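Local coordinates for protein glucose-6-phosphate dehydrogenase (Trypanosoma cruzi, PDB 5AQ1) that catalyses the NADP-dependent oxidation of glucose 6-phosphate to 6-phosphogluconolactone, the entry step of the pentose phosphate pathway, at residues B[49-54]-B[89-94]; B[70-75]-B[108-113]; B[127-132]-B[142-147]; B[176-181]-B[207-212]. One frame throughout, in Å; residues are numbered along the deposited sequence.

Overall arrangement
All four contacts lie in the coenzyme-binding domain, a Rossmann-type fold whose parallel sheet runs 108-112, 67-72, 33-38, 143-148, 175-179, 206-208. Contact 2 joins two strands at one border of that sheet and contact 4 two at the other, their centres about 21 Å apart. One NADPH spans both: contact 2 holds its 2'-phosphate, while contact 4 meets its nicotinamide ribose and also glucose 6-phosphate. Contact 3 packs helix 118-134 on strand 143-148; its Arg127 and Met131 touch contact 2, and its Tyr147 OH reaches Glu180 OE2 of contact 4 at 2.7 Å. Contact 1 packs loop 89-94 on helix 43-58, whose Phe50 touches Ile108 of contact 2 and Thr49 Tyr147 of contact 3.

Contact 1: B[49-54]-B[89-94]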
# COMPACT_ATOMS: atom_id res chain seq x y z
N THR B 49 31.51 31.88 -12.92
CA THR B 49 32.32 30.97 -13.72
C THR B 49 33.76 30.86 -13.21
O THR B 49 34.20 29.77 -12.83
CB THR B 49 32.33 31.39 -15.20
OG1 THR B 49 31.01 31.81 -15.58
CG2 THR B 49 32.76 30.23 -16.09
N PHE B 50 34.49 31.97 -13.20
CA PHE B 50 35.90 31.95 -12.78
C PHE B 50 36.09 31.52 -11.32
O PHE B 50 37.01 30.76 -11.03
CB PHE B 50 36.58 33.31 -13.04
CG PHE B 50 36.87 33.58 -14.49
CD1 PHE B 50 37.80 32.81 -15.18
CD2 PHE B 50 36.23 34.61 -15.17
CE1 PHE B 50 38.07 33.05 -16.51
CE2 PHE B 50 36.50 34.85 -16.51
CZ PHE B 50 37.42 34.07 -17.18
N PRO B 51 35.23 32.01 -10.40
CA PRO B 51 35.29 31.54 -9.01
C PRO B 51 35.08 30.04 -8.84
O PRO B 51 35.75 29.41 -8.03
CB PRO B 51 34.17 32.32 -8.32
CG PRO B 51 34.07 33.58 -9.11
CD PRO B 51 34.32 33.17 -10.53
N ALA B 52 34.15 29.47 -9.61
CA ALA B 52 33.91 28.02 -9.59
C ALA B 52 35.15 27.27 -10.08
O ALA B 52 35.56 26.28 -9.47
CB ALA B 52 32.70 27.67 -10.44
N LEU B 53 35.73 27.74 -11.18
CA LEU B 53 36.95 27.16 -11.72
C LEU B 53 38.10 27.23 -10.72
O LEU B 53 38.90 26.29 -10.62
CB LEU B 53 37.34 27.86 -13.03
CG LEU B 53 36.43 27.63 -14.24
CD1 LEU B 53 36.72 28.63 -15.35
CD2 LEU B 53 36.56 26.20 -14.76
N PHE B 54 38.19 28.33 -9.97
CA PHE B 54 39.20 28.47 -8.92
C PHE B 54 39.05 27.38 -7.87
O PHE B 54 40.03 26.74 -7.49
CB PHE B 54 39.12 29.86 -8.26
CG PHE B 54 40.01 30.02 -7.06
CD1 PHE B 54 41.39 29.93 -7.19
CD2 PHE B 54 39.47 30.27 -5.81
CE1 PHE B 54 42.22 30.09 -6.09
CE2 PHE B 54 40.30 30.43 -4.70
CZ PHE B 54 41.67 30.33 -4.84
N GLY B 89 38.99 39.18 -6.82
CA GLY B 89 38.06 39.80 -5.89
C GLY B 89 36.82 38.97 -5.56
O GLY B 89 36.26 39.11 -4.48
N PHE B 90 36.41 38.11 -6.49
CA PHE B 90 35.21 37.28 -6.30
C PHE B 90 35.50 35.85 -5.83
O PHE B 90 34.58 35.06 -5.66
CB PHE B 90 34.39 37.24 -7.59
CG PHE B 90 33.86 38.58 -8.01
CD1 PHE B 90 34.60 39.41 -8.83
CD2 PHE B 90 32.61 39.01 -7.57
CE1 PHE B 90 34.11 40.65 -9.22
CE2 PHE B 90 32.12 40.25 -7.96
CZ PHE B 90 32.87 41.07 -8.78
N PHE B 91 36.78 35.53 -5.60
CA PHE B 91 37.13 34.21 -5.08
C PHE B 91 36.85 34.15 -3.58
O PHE B 91 37.07 35.12 -2.86
CB PHE B 91 38.62 33.88 -5.32
CG PHE B 91 39.03 33.86 -6.78
CD1 PHE B 91 38.09 33.90 -7.81
CD2 PHE B 91 40.37 33.76 -7.11
CE1 PHE B 91 38.50 33.88 -9.13
CE2 PHE B 91 40.78 33.74 -8.43
CZ PHE B 91 39.85 33.80 -9.44
N THR B 92 36.38 32.99 -3.12
CA THR B 92 36.04 32.79 -1.72
C THR B 92 36.89 31.67 -1.13
O THR B 92 37.60 30.97 -1.86
CB THR B 92 34.55 32.46 -1.54
OG1 THR B 92 34.26 31.16 -2.08
CG2 THR B 92 33.67 33.51 -2.22
N ARG B 93 36.80 31.50 0.19
CA ARG B 93 37.53 30.47 0.92
C ARG B 93 39.04 30.56 0.70
O ARG B 93 39.75 29.55 0.68
CB ARG B 93 37.01 29.08 0.52
CG ARG B 93 35.48 28.91 0.59
CD ARG B 93 35.05 27.63 1.27
NE ARG B 93 35.86 26.46 0.93
CZ ARG B 93 36.68 25.82 1.77
NH1 ARG B 93 36.89 26.23 3.02
NH2 ARG B 93 37.33 24.76 1.32
N LEU B 94 39.52 31.80 0.55
CA LEU B 94 40.93 32.08 0.29
C LEU B 94 41.79 31.69 1.49
O LEU B 94 42.82 31.03 1.33
CB LEU B 94 41.11 33.57 -0.03
CG LEU B 94 40.64 34.02 -1.41
CD1 LEU B 94 40.31 35.51 -1.43
CD2 LEU B 94 41.68 33.69 -2.46
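Helix 43-58 presents residues 49-54 to the irregular chain of 89-94, the backbones coming closest at Pro51 and Phe91, whose CA atoms are 5.1 Å apart. Within the helix, Phe54 N bonds to Phe50 O, but Pro51 has no N-H to give to the turn before, and the helix is kinked there. The rings of Phe54 and Phe91 form an offset stack, centroids 4.5 Å apart and planes only 10° from parallel. Phe54 swings CG anti to its own N (chi1 173°), which carries its ring out over the Phe91 ring; its CB sits over the centre of that face, 4.0 Å from the centroid in a CH-pi contact. In return, Phe91 CB rests 3.7 Å from Phe54 CD2. The Phe54 ring turns an edge to Thr92 O, and the poorly ordered Leu94 brings CD2 to 4.1 Å from Phe54 CZ. Beside the stack, Pro51 lies alongside Phe90, with Pro51 CG 4.0 Å from Phe90 CB. Phe104 of helix 101-105 adds a third ring against Phe54, and Val101 and Leu105 touch Phe91. No hydrogen bond joins the two segments, though Gln55 NE2 bonds weakly to Thr92 O; ring stacking and apolar packing hold them together.

Contact 2: B[70-75]-B[108-113]. With NDP (NADPH dihydro-nicotinamide-adenine-dinucleotide phosphate), chain G.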
# COMPACT_ATOMS: atom_id res chain seq x y z
N GLY B 70 39.92 33.28 -21.68
CA GLY B 70 38.83 34.24 -21.78
C GLY B 70 38.73 34.77 -23.19
O GLY B 70 39.75 34.98 -23.85
N TYR B 71 37.50 35.00 -23.65
CA TYR B 71 37.25 35.52 -24.99
C TYR B 71 36.08 36.49 -24.99
O TYR B 71 34.98 36.15 -24.56
CB TYR B 71 36.96 34.35 -25.94
CG TYR B 71 36.78 34.76 -27.39
CD1 TYR B 71 35.54 35.18 -27.86
CD2 TYR B 71 37.84 34.71 -28.29
CE1 TYR B 71 35.37 35.56 -29.18
CE2 TYR B 71 37.68 35.08 -29.61
CZ TYR B 71 36.44 35.50 -30.05
OH TYR B 71 36.27 35.86 -31.37
N ALA B 72 36.32 37.71 -25.47
CA ALA B 72 35.28 38.73 -25.57
C ALA B 72 35.73 39.89 -26.46
O ALA B 72 36.90 39.96 -26.85
CB ALA B 72 34.88 39.24 -24.19
N ARG B 73 34.81 40.80 -26.77
CA ARG B 73 35.10 41.94 -27.65
C ARG B 73 35.92 43.03 -26.97
O ARG B 73 36.64 43.77 -27.64
CB ARG B 73 33.80 42.55 -28.17
CG ARG B 73 32.91 41.60 -28.95
CD ARG B 73 31.57 42.24 -29.28
NE ARG B 73 30.91 42.74 -28.07
CZ ARG B 73 29.90 43.61 -28.06
NH1 ARG B 73 29.40 44.09 -29.20
NH2 ARG B 73 29.38 44.01 -26.91
N SER B 74 35.80 43.13 -25.64
CA SER B 74 36.54 44.14 -24.88
C SER B 74 38.04 43.96 -25.02
O SER B 74 38.54 42.83 -25.03
CB SER B 74 36.16 44.08 -23.39
OG SER B 74 34.85 44.57 -23.17
N THR B 75 38.75 45.08 -25.13
CA THR B 75 40.21 45.06 -25.17
C THR B 75 40.74 45.17 -23.75
O THR B 75 40.25 45.98 -22.96
CB THR B 75 40.78 46.22 -26.01
OG1 THR B 75 40.49 47.47 -25.37
CG2 THR B 75 40.17 46.22 -27.41
N ILE B 108 45.19 31.29 -16.56
CA ILE B 108 44.20 32.08 -17.28
C ILE B 108 44.84 32.99 -18.31
O ILE B 108 45.77 33.73 -17.99
CB ILE B 108 43.35 32.94 -16.32
CG1 ILE B 108 42.62 32.04 -15.32
CG2 ILE B 108 42.34 33.78 -17.10
CD1 ILE B 108 41.79 32.78 -14.28
N SER B 109 44.34 32.94 -19.54
CA SER B 109 44.70 33.89 -20.59
C SER B 109 43.46 34.65 -21.04
O SER B 109 42.33 34.21 -20.80
CB SER B 109 45.30 33.18 -21.79
OG SER B 109 46.46 32.45 -21.43
N TYR B 110 43.67 35.80 -21.68
CA TYR B 110 42.58 36.56 -22.29
C TYR B 110 42.89 36.85 -23.75
O TYR B 110 44.05 36.89 -24.16
CB TYR B 110 42.31 37.87 -21.53
CG TYR B 110 41.11 38.63 -22.07
CD1 TYR B 110 39.82 38.29 -21.71
CD2 TYR B 110 41.27 39.66 -22.99
CE1 TYR B 110 38.72 38.97 -22.22
CE2 TYR B 110 40.19 40.34 -23.51
CZ TYR B 110 38.92 39.99 -23.13
OH TYR B 110 37.84 40.67 -23.64
N MET B 111 41.83 37.05 -24.52
CA MET B 111 41.93 37.24 -25.96
C MET B 111 40.73 38.05 -26.45
O MET B 111 39.61 37.84 -25.98
CB MET B 111 41.96 35.87 -26.61
CG MET B 111 41.81 35.86 -28.12
SD MET B 111 41.61 34.18 -28.72
CE MET B 111 41.92 34.51 -30.46
N THR B 112 40.97 38.96 -27.38
CA THR B 112 39.92 39.82 -27.92
C THR B 112 39.42 39.30 -29.27
O THR B 112 40.20 38.80 -30.08
CB THR B 112 40.41 41.27 -28.07
OG1 THR B 112 40.80 41.78 -26.79
CG2 THR B 112 39.33 42.17 -28.66
N GLY B 113 38.11 39.41 -29.50
CA GLY B 113 37.51 39.00 -30.77
C GLY B 113 36.01 39.20 -30.79
O GLY B 113 35.38 39.36 -29.74
PA NDP G . 26.19 40.34 -19.59
O1A NDP G . 25.10 41.33 -19.92
O2A NDP G . 27.14 40.62 -18.44
O5B NDP G . 27.00 40.08 -20.95
C5B NDP G . 28.09 39.16 -20.96
C4B NDP G . 29.20 39.66 -21.88
O4B NDP G . 28.74 39.53 -23.23
C3B NDP G . 29.60 41.12 -21.69
O3B NDP G . 30.73 41.28 -20.84
C2B NDP G . 29.90 41.59 -23.09
O2B NDP G . 31.28 41.39 -23.37
C1B NDP G . 29.06 40.70 -23.99
N9A NDP G . 27.85 41.43 -24.44
C8A NDP G . 26.96 42.09 -23.68
N7A NDP G . 25.98 42.64 -24.44
C5A NDP G . 26.25 42.33 -25.72
C6A NDP G . 25.63 42.60 -27.04
N6A NDP G . 24.50 43.32 -27.13
N1A NDP G . 26.24 42.09 -28.14
C2A NDP G . 27.38 41.36 -28.07
N3A NDP G . 27.99 41.09 -26.90
C4A NDP G . 27.48 41.54 -25.72
O3 NDP G . 25.53 38.87 -19.42
PN NDP G . 25.63 38.02 -18.05
O1N NDP G . 27.07 37.69 -17.73
O2N NDP G . 24.77 38.70 -17.01
O5D NDP G . 24.91 36.66 -18.49
C5D NDP G . 25.47 35.78 -19.47
C4D NDP G . 24.46 34.69 -19.81
O4D NDP G . 24.14 33.93 -18.64
C3D NDP G . 23.16 35.28 -20.32
O3D NDP G . 22.65 34.50 -21.40
C2D NDP G . 22.22 35.22 -19.13
O2D NDP G . 20.85 35.13 -19.53
C1D NDP G . 22.74 34.01 -18.36
N1N NDP G . 22.44 34.10 -16.92
C2N NDP G . 23.20 34.86 -16.11
C3N NDP G . 22.93 34.97 -14.75
C7N NDP G . 23.80 35.82 -13.87
O7N NDP G . 23.99 35.45 -12.72
N7N NDP G . 24.34 36.95 -14.33
C4N NDP G . 21.76 34.24 -14.13
C5N NDP G . 21.02 33.46 -15.12
C6N NDP G . 21.38 33.42 -16.46
P2B NDP G . 32.07 42.20 -24.51
O1X NDP G . 31.29 43.47 -24.74
O2X NDP G . 33.42 42.42 -23.85
O3X NDP G . 32.08 41.27 -25.71
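Tyr71 and Met111 cross on one face of two parallel strands, the sulfur lying in the plane of the Tyr71 ring at its edge, a Met-aromatic contact with Met111 SD 3.8 Å from Tyr71 CD2. Tyr71 OH lies beside Gly113, 3.4 Å from Gly113 CA, and bonds to Ser114 O. On the other face Tyr110, with CG anti to its N (chi1 -176°), runs along the neighbouring strand past Ala72 and gives its hydroxyl to Ser74 O, the OH to O distance being 2.7 Å. Thr112 OG1 donates to this same Ser74 O at 3.1 Å, arriving from the opposite face of the carbonyl plane. Gly70 N bonds to Ser109 O at 2.7 Å. Beyond the strand, Arg73 turns a guanidinium face to the adenine while its NE meets O3X of the NADPH 2'-phosphate at 3.0 Å; Ser74 OG reaches O2X at 2.7 Å. Two hydroxyls thus pin the carbonyl of the turn whose amides and side chains grip the 2'-phosphate, the group that distinguishes NADPH from NADH.

Contact 3: B[127-132]-B[142-147]; sequences RILRME and GNRLFY
Arg144 of strand 143-148 reaches across to helix 118-134 and grips Glu132 side-on, in a salt bridge of two hydrogen bonds. Its chain is extended from CG to NE (chi2 -176°, chi3 179°), which brings the guanidinium up to the carboxylate: Arg144 NE lies 3.0 Å from Glu132 OE2, and Arg144 NH2 is 3.0 Å from Glu132 OE1. Both acceptors lie near the guanidinium plane, but they are met from above the carboxylate plane, and the two flat groups are turned 49° apart. Ile128, one helical turn before Glu132, lays CG2 over a face of the guanidinium, 3.4 Å from Arg144 NE, and directs CD1 to Phe146 CE1 at 4.0 Å. Leu129 CD2 sits at the guanidinium edge, 3.8 Å from Arg144 NH2. A water donates both to Glu132 OE2 and to Asn143 O, tying the carboxylate to the strand backbone as well. Arg144 NH1 turns to Asn125 OD1 on the same helix, while Ile128 and Phe146 share Val36 of strand 33-38. A buried charge pair is therefore paid for by paired bonds and a further amide partner, and the surrounding apolar groups probably strengthen the attraction that fastens this helix to the Rossmann sheet.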
# COMPACT_ATOMS: atom_id res chain seq x y z
N ARG B 127 44.83 29.86 -31.16
CA ARG B 127 45.25 30.10 -29.80
C ARG B 127 45.08 28.83 -28.96
O ARG B 127 45.94 28.51 -28.14
CB ARG B 127 44.44 31.25 -29.20
CG ARG B 127 44.83 31.62 -27.78
CD ARG B 127 46.28 32.06 -27.68
NE ARG B 127 46.45 33.05 -26.62
CZ ARG B 127 46.21 34.35 -26.75
NH1 ARG B 127 45.80 34.86 -27.92
NH2 ARG B 127 46.38 35.16 -25.71
N ILE B 128 43.98 28.12 -29.19
CA ILE B 128 43.75 26.84 -28.54
C ILE B 128 44.81 25.83 -28.99
O ILE B 128 45.37 25.12 -28.17
CB ILE B 128 42.34 26.28 -28.84
CG1 ILE B 128 41.28 27.16 -28.17
CG2 ILE B 128 42.20 24.85 -28.33
CD1 ILE B 128 39.87 26.92 -28.67
N LEU B 129 45.07 25.78 -30.30
CA LEU B 129 46.10 24.88 -30.84
C LEU B 129 47.46 25.10 -30.18
O LEU B 129 48.15 24.14 -29.84
CB LEU B 129 46.25 25.05 -32.36
CG LEU B 129 45.21 24.40 -33.28
CD1 LEU B 129 45.44 24.85 -34.72
CD2 LEU B 129 45.24 22.88 -33.18
N ARG B 130 47.85 26.37 -30.01
CA ARG B 130 49.10 26.71 -29.31
C ARG B 130 49.16 26.12 -27.91
O ARG B 130 50.19 25.61 -27.49
CB ARG B 130 49.28 28.23 -29.20
CG ARG B 130 50.00 28.82 -30.40
CD ARG B 130 50.35 30.28 -30.19
NE ARG B 130 50.73 30.89 -31.46
CZ ARG B 130 49.89 31.43 -32.34
NH1 ARG B 130 48.58 31.45 -32.11
NH2 ARG B 130 50.37 31.94 -33.47
N MET B 131 48.05 26.24 -27.19
CA MET B 131 47.95 25.70 -25.84
C MET B 131 47.99 24.17 -25.84
O MET B 131 48.63 23.57 -24.98
CB MET B 131 46.67 26.21 -25.16
CG MET B 131 46.67 27.70 -24.87
SD MET B 131 45.04 28.33 -24.40
CE MET B 131 45.48 30.00 -23.89
N GLU B 132 47.31 23.56 -26.81
CA GLU B 132 47.28 22.11 -26.93
C GLU B 132 48.65 21.51 -27.27
O GLU B 132 49.02 20.47 -26.74
CB GLU B 132 46.26 21.68 -27.98
CG GLU B 132 44.82 21.91 -27.54
CD GLU B 132 43.81 21.55 -28.62
OE1 GLU B 132 44.16 21.63 -29.81
OE2 GLU B 132 42.66 21.20 -28.27
N GLY B 142 43.63 17.52 -27.83
CA GLY B 142 43.12 18.16 -26.62
C GLY B 142 41.61 18.25 -26.57
O GLY B 142 40.95 18.37 -27.61
N ASN B 143 41.05 18.18 -25.36
CA ASN B 143 39.62 18.32 -25.15
C ASN B 143 39.26 19.79 -24.95
O ASN B 143 39.98 20.51 -24.27
CB ASN B 143 39.18 17.51 -23.93
CG ASN B 143 39.43 16.03 -24.09
OD1 ASN B 143 39.02 15.42 -25.07
ND2 ASN B 143 40.12 15.44 -23.12
N ARG B 144 38.14 20.22 -25.54
CA ARG B 144 37.77 21.63 -25.54
C ARG B 144 36.38 21.83 -24.93
O ARG B 144 35.40 21.28 -25.43
CB ARG B 144 37.78 22.17 -26.96
CG ARG B 144 39.09 21.96 -27.69
CD ARG B 144 39.08 22.60 -29.07
NE ARG B 144 40.36 22.42 -29.76
CZ ARG B 144 40.66 22.94 -30.95
NH1 ARG B 144 39.78 23.68 -31.61
NH2 ARG B 144 41.86 22.71 -31.48
N LEU B 145 36.31 22.61 -23.85
CA LEU B 145 35.04 22.98 -23.24
C LEU B 145 34.77 24.46 -23.50
O LEU B 145 35.52 25.32 -23.04
CB LEU B 145 35.07 22.72 -21.73
CG LEU B 145 33.78 23.02 -20.95
CD1 LEU B 145 32.70 22.01 -21.28
CD2 LEU B 145 34.06 23.02 -19.45
N PHE B 146 33.71 24.75 -24.25
CA PHE B 146 33.32 26.12 -24.54
C PHE B 146 32.19 26.53 -23.61
O PHE B 146 31.10 25.95 -23.65
CB PHE B 146 32.87 26.26 -26.00
CG PHE B 146 33.97 26.00 -26.99
CD1 PHE B 146 34.95 26.96 -27.22
CD2 PHE B 146 34.03 24.81 -27.70
CE1 PHE B 146 35.96 26.73 -28.13
CE2 PHE B 146 35.04 24.57 -28.61
CZ PHE B 146 36.01 25.53 -28.83
N TYR B 147 32.45 27.52 -22.75
CA TYR B 147 31.43 28.08 -21.87
C TYR B 147 30.88 29.36 -22.50
O TYR B 147 31.60 30.35 -22.62
CB TYR B 147 32.00 28.38 -20.48
CG TYR B 147 30.94 28.45 -19.39
CD1 TYR B 147 29.94 29.42 -19.42
CD2 TYR B 147 30.94 27.55 -18.33
CE1 TYR B 147 28.97 29.49 -18.43
CE2 TYR B 147 29.98 27.61 -17.33
CZ TYR B 147 29.00 28.59 -17.40
OH TYR B 147 28.04 28.66 -16.42
O HOH W 1 42.38 21.38 -25.51

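Contact 4: B[176-181]-B[207-212]; sequences RLIVEK and FRIDHY. With BG6 (6-O-phosphono-beta-D-glucopyranose), chain F; NDP (NADPH dihydro-nicotinamide-adenine-dinucleotide phosphate), chain G.
The Phe207 ring has Leu177 O near its plane at one edge, while the aliphatic chain of Arg176 comes obliquely to the ring, Arg176 CG lying 3.6 Å from Phe207 CE1; Phe457 meets it edge-to-face. The His211 ring carries Tyr212 CD1 over one face, and at its rim NE2 donates almost straight to phosphate oxygen O2P of glucose 6-phosphate, 2.7 Å away. The strands run parallel, joined by a beta-alpha-beta crossover through helix 187-197: Ile209 N bonds to Val179 O at 2.9 Å. Beyond them, Glu180 bends at chi2 (-83°), bringing OE2 to 3.6 Å from Ile209 CG2; Tyr147 and Tyr442 bond that oxygen. A water links Glu180 OE1, Lys181 N and Ile209 O. Lys181 O accepts from the nicotinamide ribose O2D at 2.7 Å, and Lys181 NZ donates to sugar O2 at 3.1 Å, while also bonding Asp268 O. The chain just past the two strands thus holds coenzyme and sugar phosphate next to each other, as hydride transfer between them requires.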
# COMPACT_ATOMS: atom_id res chain seq x y z
N ARG B 176 32.64 20.12 -25.90
CA ARG B 176 31.41 20.27 -25.13
C ARG B 176 31.05 21.75 -24.99
O ARG B 176 31.92 22.60 -24.80
CB ARG B 176 31.55 19.61 -23.76
CG ARG B 176 31.55 18.09 -23.85
CD ARG B 176 31.97 17.42 -22.56
NE ARG B 176 32.28 16.01 -22.79
CZ ARG B 176 32.98 15.23 -21.96
NH1 ARG B 176 33.45 15.69 -20.81
NH2 ARG B 176 33.21 13.96 -22.30
N LEU B 177 29.75 22.03 -25.10
CA LEU B 177 29.22 23.39 -25.04
C LEU B 177 28.38 23.55 -23.79
O LEU B 177 27.36 22.87 -23.63
CB LEU B 177 28.32 23.65 -26.26
CG LEU B 177 28.95 24.18 -27.55
CD1 LEU B 177 29.20 25.68 -27.46
CD2 LEU B 177 30.23 23.43 -27.89
N ILE B 178 28.79 24.45 -22.90
CA ILE B 178 27.94 24.85 -21.79
C ILE B 178 27.20 26.12 -22.20
O ILE B 178 27.81 27.12 -22.55
CB ILE B 178 28.76 25.05 -20.50
CG1 ILE B 178 29.31 23.71 -20.01
CG2 ILE B 178 27.89 25.67 -19.41
CD1 ILE B 178 30.37 23.83 -18.93
N VAL B 179 25.87 26.06 -22.15
CA VAL B 179 25.01 27.15 -22.61
C VAL B 179 24.03 27.57 -21.51
O VAL B 179 23.59 26.74 -20.71
CB VAL B 179 24.26 26.77 -23.90
CG1 VAL B 179 25.25 26.40 -24.99
CG2 VAL B 179 23.31 25.61 -23.68
N GLU B 180 23.70 28.86 -21.47
CA GLU B 180 22.89 29.43 -20.40
C GLU B 180 21.51 29.87 -20.89
O GLU B 180 21.31 30.12 -22.08
CB GLU B 180 23.61 30.63 -19.79
CG GLU B 180 24.84 30.29 -18.96
CD GLU B 180 24.52 29.88 -17.53
OE1 GLU B 180 23.42 30.21 -17.02
OE2 GLU B 180 25.40 29.24 -16.90
N LYS B 181 20.56 29.96 -19.95
CA LYS B 181 19.21 30.45 -20.24
C LYS B 181 19.27 31.97 -20.45
O LYS B 181 20.25 32.58 -20.05
CB LYS B 181 18.25 30.05 -19.11
CG LYS B 181 18.36 30.88 -17.83
CD LYS B 181 17.43 30.31 -16.76
CE LYS B 181 17.51 31.09 -15.46
NZ LYS B 181 16.71 32.34 -15.47
N PHE B 207 25.46 21.00 -23.23
CA PHE B 207 25.21 20.94 -21.80
C PHE B 207 24.45 22.19 -21.37
O PHE B 207 25.06 23.21 -21.02
CB PHE B 207 26.54 20.82 -21.06
CG PHE B 207 27.15 19.45 -21.14
CD1 PHE B 207 27.70 18.99 -22.33
CD2 PHE B 207 27.16 18.61 -20.04
CE1 PHE B 207 28.25 17.73 -22.42
CE2 PHE B 207 27.71 17.34 -20.12
CZ PHE B 207 28.25 16.90 -21.31
N ARG B 208 23.13 22.12 -21.41
CA ARG B 208 22.29 23.26 -21.03
C ARG B 208 22.21 23.40 -19.51
O ARG B 208 21.75 22.49 -18.82
CB ARG B 208 20.88 23.11 -21.61
CG ARG B 208 20.85 23.14 -23.13
CD ARG B 208 19.44 23.06 -23.68
NE ARG B 208 19.46 22.64 -25.08
CZ ARG B 208 19.69 21.39 -25.49
NH1 ARG B 208 19.94 20.43 -24.60
NH2 ARG B 208 19.68 21.11 -26.78
N ILE B 209 22.66 24.55 -19.01
CA ILE B 209 22.70 24.80 -17.58
C ILE B 209 21.32 25.14 -17.04
O ILE B 209 20.60 25.97 -17.61
CB ILE B 209 23.63 25.99 -17.22
CG1 ILE B 209 25.09 25.63 -17.51
CG2 ILE B 209 23.46 26.39 -15.75
CD1 ILE B 209 25.74 24.73 -16.48
N ASP B 210 20.95 24.46 -15.96
CA ASP B 210 19.98 24.98 -15.01
C ASP B 210 20.67 24.87 -13.66
O ASP B 210 20.76 23.77 -13.09
CB ASP B 210 18.67 24.18 -15.03
CG ASP B 210 17.60 24.80 -14.15
OD1 ASP B 210 17.92 25.29 -13.04
OD2 ASP B 210 16.43 24.80 -14.58
N HIS B 211 21.15 25.99 -13.14
CA HIS B 211 22.14 25.94 -12.06
C HIS B 211 21.58 25.44 -10.73
O HIS B 211 22.35 25.08 -9.85
CB HIS B 211 22.87 27.29 -11.92
CG HIS B 211 22.20 28.27 -11.02
ND1 HIS B 211 21.22 29.14 -11.46
CD2 HIS B 211 22.39 28.55 -9.71
CE1 HIS B 211 20.83 29.90 -10.45
NE2 HIS B 211 21.52 29.56 -9.38
N TYR B 212 20.26 25.39 -10.60
CA TYR B 212 19.64 24.79 -9.42
C TYR B 212 19.97 23.30 -9.27
O TYR B 212 20.01 22.79 -8.15
CB TYR B 212 18.13 25.05 -9.40
CG TYR B 212 17.77 26.35 -8.72
CD1 TYR B 212 18.53 27.51 -8.93
CD2 TYR B 212 16.68 26.43 -7.88
CE1 TYR B 212 18.21 28.70 -8.30
CE2 TYR B 212 16.35 27.62 -7.25
CZ TYR B 212 17.12 28.75 -7.46
OH TYR B 212 16.79 29.93 -6.84
C1 BG6 F . 18.70 33.16 -11.94
C2 BG6 F . 17.51 34.07 -12.22
O1 BG6 F . 18.69 32.04 -12.83
O5 BG6 F . 18.64 32.69 -10.59
C3 BG6 F . 17.51 35.23 -11.23
O2 BG6 F . 17.57 34.58 -13.56
C4 BG6 F . 17.49 34.65 -9.82
O3 BG6 F . 16.38 36.09 -11.42
C5 BG6 F . 18.69 33.75 -9.62
O4 BG6 F . 17.48 35.72 -8.87
C6 BG6 F . 18.73 33.17 -8.21
O6 BG6 F . 19.76 32.18 -8.10
P BG6 F . 20.23 31.68 -6.64
O1P BG6 F . 18.96 31.22 -5.97
O2P BG6 F . 21.18 30.55 -6.93
O3P BG6 F . 20.86 32.90 -6.03
PA NDP G . 26.19 40.34 -19.59
O1A NDP G . 25.10 41.33 -19.92
O2A NDP G . 27.14 40.62 -18.44
O5B NDP G . 27.00 40.08 -20.95
C5B NDP G . 28.09 39.16 -20.96
C4B NDP G . 29.20 39.66 -21.88
O4B NDP G . 28.74 39.53 -23.23
C3B NDP G . 29.60 41.12 -21.69
O3B NDP G . 30.73 41.28 -20.84
C2B NDP G . 29.90 41.59 -23.09
O2B NDP G . 31.28 41.39 -23.37
C1B NDP G . 29.06 40.70 -23.99
N9A NDP G . 27.85 41.43 -24.44
C8A NDP G . 26.96 42.09 -23.68
N7A NDP G . 25.98 42.64 -24.44
C5A NDP G . 26.25 42.33 -25.72
C6A NDP G . 25.63 42.60 -27.04
N6A NDP G . 24.50 43.32 -27.13
N1A NDP G . 26.24 42.09 -28.14
C2A NDP G . 27.38 41.36 -28.07
N3A NDP G . 27.99 41.09 -26.90
C4A NDP G . 27.48 41.54 -25.72
O3 NDP G . 25.53 38.87 -19.42
PN NDP G . 25.63 38.02 -18.05
O1N NDP G . 27.07 37.69 -17.73
O2N NDP G . 24.77 38.70 -17.01
O5D NDP G . 24.91 36.66 -18.49
C5D NDP G . 25.47 35.78 -19.47
C4D NDP G . 24.46 34.69 -19.81
O4D NDP G . 24.14 33.93 -18.64
C3D NDP G . 23.16 35.28 -20.32
O3D NDP G . 22.65 34.50 -21.40
C2D NDP G . 22.22 35.22 -19.13
O2D NDP G . 20.85 35.13 -19.53
C1D NDP G . 22.74 34.01 -18.36
N1N NDP G . 22.44 34.10 -16.92
C2N NDP G . 23.20 34.86 -16.11
C3N NDP G . 22.93 34.97 -14.75
C7N NDP G . 23.80 35.82 -13.87
O7N NDP G . 23.99 35.45 -12.72
N7N NDP G . 24.34 36.95 -14.33
C4N NDP G . 21.76 34.24 -14.13
C5N NDP G . 21.02 33.46 -15.12
C6N NDP G . 21.38 33.42 -16.46
P2B NDP G . 32.07 42.20 -24.51
O1X NDP G . 31.29 43.47 -24.74
O2X NDP G . 33.42 42.42 -23.85
O3X NDP G . 32.08 41.27 -25.71
O HOH W 2 21.21 28.66 -17.53